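Local coordinates for protein beta-carbonic anhydrase (Methanothermobacter thermautotrophicus, PDB 1G5C) that catalyses the reversible hydration of carbon dioxide to bicarbonate as a zinc-dependent, beta-class carbonic anhydrase, at residues R16-S19 / D20-H23; N60-D63 / D64-R68. All coordinates share one frame; numbering follows the deposited sequence.

Overall arrangement
Both contacts are local, between residues close in sequence, and their centres lie about 25 Å apart. Interaction 1 is a surface contact in the loop between helix 3-10 and strand 27-32, its centre about 20 Å from that of the chain; interaction 2, partly buried, has its centre about 8 Å from that of the chain, where the loop after strand 53-57 enters helix 64-77. In each an aspartate carboxylate accepts from the backbone, D20 two N-H groups and D63 one, but residues 16-23 combine amides, waters and carboxylates, whereas residues 60-68 join one helix cap to an apolar cluster. Both touch the second subunit, and helix 64-77 links them indirectly, since S19 bonds to its last residue, L77.

Interaction 1: R16-S19 / D20-H23; sequences RDLS and DLKH
OD2 of D20 is gripped by two consecutive backbone amides, R16 N at 2.7 Å and D17 N at 3.2 Å. They reach the oxygen on its anti side from opposite faces of the carboxylate plane; the longer bond is the straighter, with an N-H...O angle of 162°, against 137° at R16. Water 2 donates to the same oxygen and to D17 OD1, so it stands between two carboxylates whose D17 OD1 and D20 OD2 atoms are 4.1 Å apart and would probably soften the repulsion between them. On the other branch, water 1 joins D20 OD1 to R16 NH1, meeting the guanidinium at its edge and in its plane. Two i to i+3 backbone bonds make the short 3-10 turn: D20 N to D17 O at 3.0 Å, and L21 N to L18 O. A chi1 of 72° lets D17 bring OD1 to S19 N at 2.8 Å, an Asx turn. Were D20 replaced by alanine, the R16 and D17 amides would probably lose their common acceptor and both waters an anchor. This loop connects helix 3-10 to strand 27-32; D17 OD2 forms a salt bridge with K53 of strand 53-57 and a hydrogen bond with S35 OG of the second subunit, S19 OG bonds to K53 and to L77 O at the end of helix 64-77, and R16 forms a salt bridge with D89 of the second subunit.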
loop_
_atom_site.group_PDB
_atom_site.type_symbol
_atom_site.label_atom_id
_atom_site.label_comp_id
_atom_site.label_asym_id
_atom_site.label_seq_id
_atom_site.Cartn_x
_atom_site.Cartn_y
_atom_site.Cartn_z
ATOM N N ARG A 16 14.962 4.102 11.958
ATOM C CA ARG A 16 14.103 3.098 11.333
ATOM C C ARG A 16 14.421 2.925 9.842
ATOM O O ARG A 16 14.553 1.797 9.369
ATOM C CB ARG A 16 12.625 3.455 11.535
ATOM C CG ARG A 16 12.179 3.372 13.004
ATOM C CD ARG A 16 10.741 3.836 13.152
ATOM N NE ARG A 16 10.171 3.558 14.471
ATOM C CZ ARG A 16 10.106 4.440 15.464
ATOM N NH1 ARG A 16 10.583 5.667 15.300
ATOM N NH2 ARG A 16 9.531 4.105 16.614
ATOM N N ASP A 17 14.552 4.032 9.116
ATOM C CA ASP A 17 14.879 3.988 7.687
ATOM C C ASP A 17 15.451 5.317 7.186
ATOM O O ASP A 17 15.819 6.173 7.994
ATOM C CB ASP A 17 13.656 3.575 6.857
ATOM C CG ASP A 17 12.587 4.656 6.784
ATOM O OD1 ASP A 17 12.828 5.796 7.248
ATOM O OD2 ASP A 17 11.499 4.351 6.237
ATOM N N LEU A 18 15.521 5.505 5.869
ATOM C CA LEU A 18 16.120 6.723 5.327
ATOM C C LEU A 18 15.487 8.026 5.793
ATOM O O LEU A 18 16.151 9.055 5.806
ATOM C CB LEU A 18 16.196 6.674 3.790
ATOM C CG LEU A 18 17.052 5.549 3.166
ATOM C CD1 LEU A 18 17.071 5.705 1.622
ATOM C CD2 LEU A 18 18.505 5.602 3.704
ATOM N N SER A 19 14.230 7.976 6.226
ATOM C CA SER A 19 13.540 9.179 6.706
ATOM C C SER A 19 14.157 9.770 7.962
ATOM O O SER A 19 13.905 10.934 8.293
ATOM C CB SER A 19 12.067 8.876 6.987
ATOM O OG SER A 19 11.383 8.685 5.768
ATOM N N ASP A 20 14.952 8.969 8.664
ATOM C CA ASP A 20 15.601 9.424 9.885
ATOM C C ASP A 20 16.974 10.047 9.627
ATOM O O ASP A 20 17.664 10.465 10.565
ATOM C CB ASP A 20 15.728 8.253 10.865
ATOM C CG ASP A 20 14.374 7.703 11.280
ATOM O OD1 ASP A 20 13.545 8.506 11.762
ATOM O OD2 ASP A 20 14.134 6.487 11.123
ATOM N N LEU A 21 17.377 10.099 8.361
ATOM C CA LEU A 21 18.663 10.687 8.002
ATOM C C LEU A 21 18.395 11.998 7.275
ATOM O O LEU A 21 17.336 12.191 6.723
ATOM C CB LEU A 21 19.449 9.732 7.105
ATOM C CG LEU A 21 19.818 8.385 7.740
ATOM C CD1 LEU A 21 20.635 7.577 6.749
ATOM C CD2 LEU A 21 20.615 8.603 9.040
ATOM N N LYS A 22 19.363 12.894 7.267
ATOM C CA LYS A 22 19.181 14.180 6.621
ATOM C C LYS A 22 19.565 14.207 5.138
ATOM O O LYS A 22 18.935 14.908 4.352
ATOM C CB LYS A 22 19.984 15.238 7.398
ATOM C CG LYS A 22 20.037 16.616 6.781
ATOM C CD LYS A 22 20.311 17.676 7.853
ATOM C CE LYS A 22 20.138 19.082 7.285
ATOM N NZ LYS A 22 19.420 19.991 8.232
ATOM N N HIS A 23 20.562 13.422 4.739
ATOM C CA HIS A 23 21.024 13.472 3.357
ATOM C C HIS A 23 20.617 12.343 2.422
ATOM O O HIS A 23 21.181 12.223 1.346
ATOM C CB HIS A 23 22.553 13.596 3.348
ATOM C CG HIS A 23 23.061 14.693 4.255
ATOM N ND1 HIS A 23 22.812 16.010 4.016
ATOM C CD2 HIS A 23 23.752 14.616 5.417
ATOM C CE1 HIS A 23 23.333 16.738 5.008
ATOM N NE2 HIS A 23 23.901 15.922 5.858
HETATM O O HOH W 1 11.840 7.158 13.312
HETATM O O HOH W 2 11.877 6.614 9.692
#

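Interaction 2: N60-D63 / D64-R68; sequences NIVD and DGVIR
D63 and V66 meet at the start of helix 64-77, where D63 is the N-cap. A chi1 of 58° tucks the D63 carboxylate against its own backbone, a setting that swings OD2 back over the first turn to accept V66 N at 3.0 Å, nearly in line with the C-O bond and with an N-H...O angle of 159°. The same oxygen lies 3.2 Å from V66 CG2, the methyl that also rests 3.6 Å from I61 O. D63 O takes the first helical bond, from I67 N at 3.1 Å. Packing is tight on the inner side: V62 sets its CG1 methyl 3.7 Å from I67 CG1, the two side chains crossing at about a right angle, and 4.2 Å from V66 CG1. L139 of helix 128-141 touches both V62 and I67, while V66 faces I55 and I30 of the sheet. The other side is looser: D64 is exposed and meets the preceding residues mainly through its CB. D63 also packs against G65 of the second subunit. The chemistry is thus divided between a charged cap and a hydrocarbon cluster. A carboxylate at the helix N-terminus would probably interact favourably with the helix dipole while occupying a first-turn amide, and the aliphatic contacts join the helix start to strands 27-32 and 53-57 through V66 and to helix 128-141 through V62 and I67.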
loop_
_atom_site.group_PDB
_atom_site.type_symbol
_atom_site.label_atom_id
_atom_site.label_comp_id
_atom_site.label_asym_id
_atom_site.label_seq_id
_atom_site.Cartn_x
_atom_site.Cartn_y
_atom_site.Cartn_z
ATOM N N ASN A 60 -2.394 0.801 -10.057
ATOM C CA ASN A 60 -1.720 2.015 -9.593
ATOM C C ASN A 60 -2.499 3.271 -9.960
ATOM O O ASN A 60 -1.979 4.222 -10.558
ATOM C CB ASN A 60 -0.267 2.106 -10.099
ATOM C CG ASN A 60 -0.144 1.950 -11.607
ATOM O OD1 ASN A 60 -0.051 0.842 -12.119
ATOM N ND2 ASN A 60 -0.131 3.060 -12.316
ATOM N N ILE A 61 -3.770 3.254 -9.589
ATOM C CA ILE A 61 -4.670 4.375 -9.828
ATOM C C ILE A 61 -4.669 5.261 -8.583
ATOM O O ILE A 61 -4.827 4.774 -7.465
ATOM C CB ILE A 61 -6.084 3.867 -10.078
ATOM C CG1 ILE A 61 -6.104 3.045 -11.361
ATOM C CG2 ILE A 61 -7.073 5.050 -10.148
ATOM C CD1 ILE A 61 -7.430 2.347 -11.599
ATOM N N VAL A 62 -4.476 6.557 -8.773
ATOM C CA VAL A 62 -4.441 7.490 -7.658
ATOM C C VAL A 62 -5.850 7.883 -7.225
ATOM O O VAL A 62 -6.520 8.672 -7.896
ATOM C CB VAL A 62 -3.652 8.762 -8.039
ATOM C CG1 VAL A 62 -3.662 9.751 -6.879
ATOM C CG2 VAL A 62 -2.224 8.396 -8.413
ATOM N N ASP A 63 -6.311 7.302 -6.124
ATOM C CA ASP A 63 -7.635 7.612 -5.592
ATOM C C ASP A 63 -7.422 8.256 -4.219
ATOM O O ASP A 63 -6.281 8.546 -3.836
ATOM C CB ASP A 63 -8.490 6.334 -5.481
ATOM C CG ASP A 63 -7.856 5.270 -4.593
ATOM O OD1 ASP A 63 -8.470 4.193 -4.397
ATOM O OD2 ASP A 63 -6.741 5.510 -4.084
ATOM N N ASP A 64 -8.506 8.495 -3.486
ATOM C CA ASP A 64 -8.411 9.126 -2.168
ATOM C C ASP A 64 -7.509 8.378 -1.192
ATOM O O ASP A 64 -6.775 9.004 -0.416
ATOM C CB ASP A 64 -9.797 9.266 -1.538
ATOM C CG ASP A 64 -10.745 10.086 -2.390
ATOM O OD1 ASP A 64 -10.354 11.195 -2.824
ATOM O OD2 ASP A 64 -11.885 9.627 -2.620
ATOM N N GLY A 65 -7.593 7.049 -1.209
ATOM C CA GLY A 65 -6.779 6.239 -0.316
ATOM C C GLY A 65 -5.294 6.410 -0.592
ATOM O O GLY A 65 -4.486 6.487 0.329
ATOM N N VAL A 66 -4.929 6.461 -1.867
ATOM C CA VAL A 66 -3.539 6.637 -2.237
ATOM C C VAL A 66 -3.033 8.008 -1.792
ATOM O O VAL A 66 -1.935 8.128 -1.226
ATOM C CB VAL A 66 -3.365 6.473 -3.768
ATOM C CG1 VAL A 66 -1.984 6.954 -4.206
ATOM C CG2 VAL A 66 -3.553 5.014 -4.135
ATOM N N ILE A 67 -3.839 9.044 -2.041
ATOM C CA ILE A 67 -3.447 10.390 -1.664
ATOM C C ILE A 67 -3.232 10.490 -0.152
ATOM O O ILE A 67 -2.255 11.073 0.304
ATOM C CB ILE A 67 -4.510 11.420 -2.138
ATOM C CG1 ILE A 67 -4.485 11.496 -3.673
ATOM C CG2 ILE A 67 -4.230 12.791 -1.529
ATOM C CD1 ILE A 67 -5.679 12.239 -4.287
ATOM N N ARG A 68 -4.133 9.897 0.622
ATOM C CA ARG A 68 -4.006 9.919 2.070
ATOM C C ARG A 68 -2.746 9.194 2.568
ATOM O O ARG A 68 -2.099 9.643 3.522
ATOM C CB ARG A 68 -5.278 9.326 2.699
ATOM C CG ARG A 68 -6.353 10.398 3.011
ATOM C CD ARG A 68 -7.762 9.958 2.629
ATOM N NE ARG A 68 -7.989 8.539 2.887
ATOM C CZ ARG A 68 -9.014 7.843 2.404
#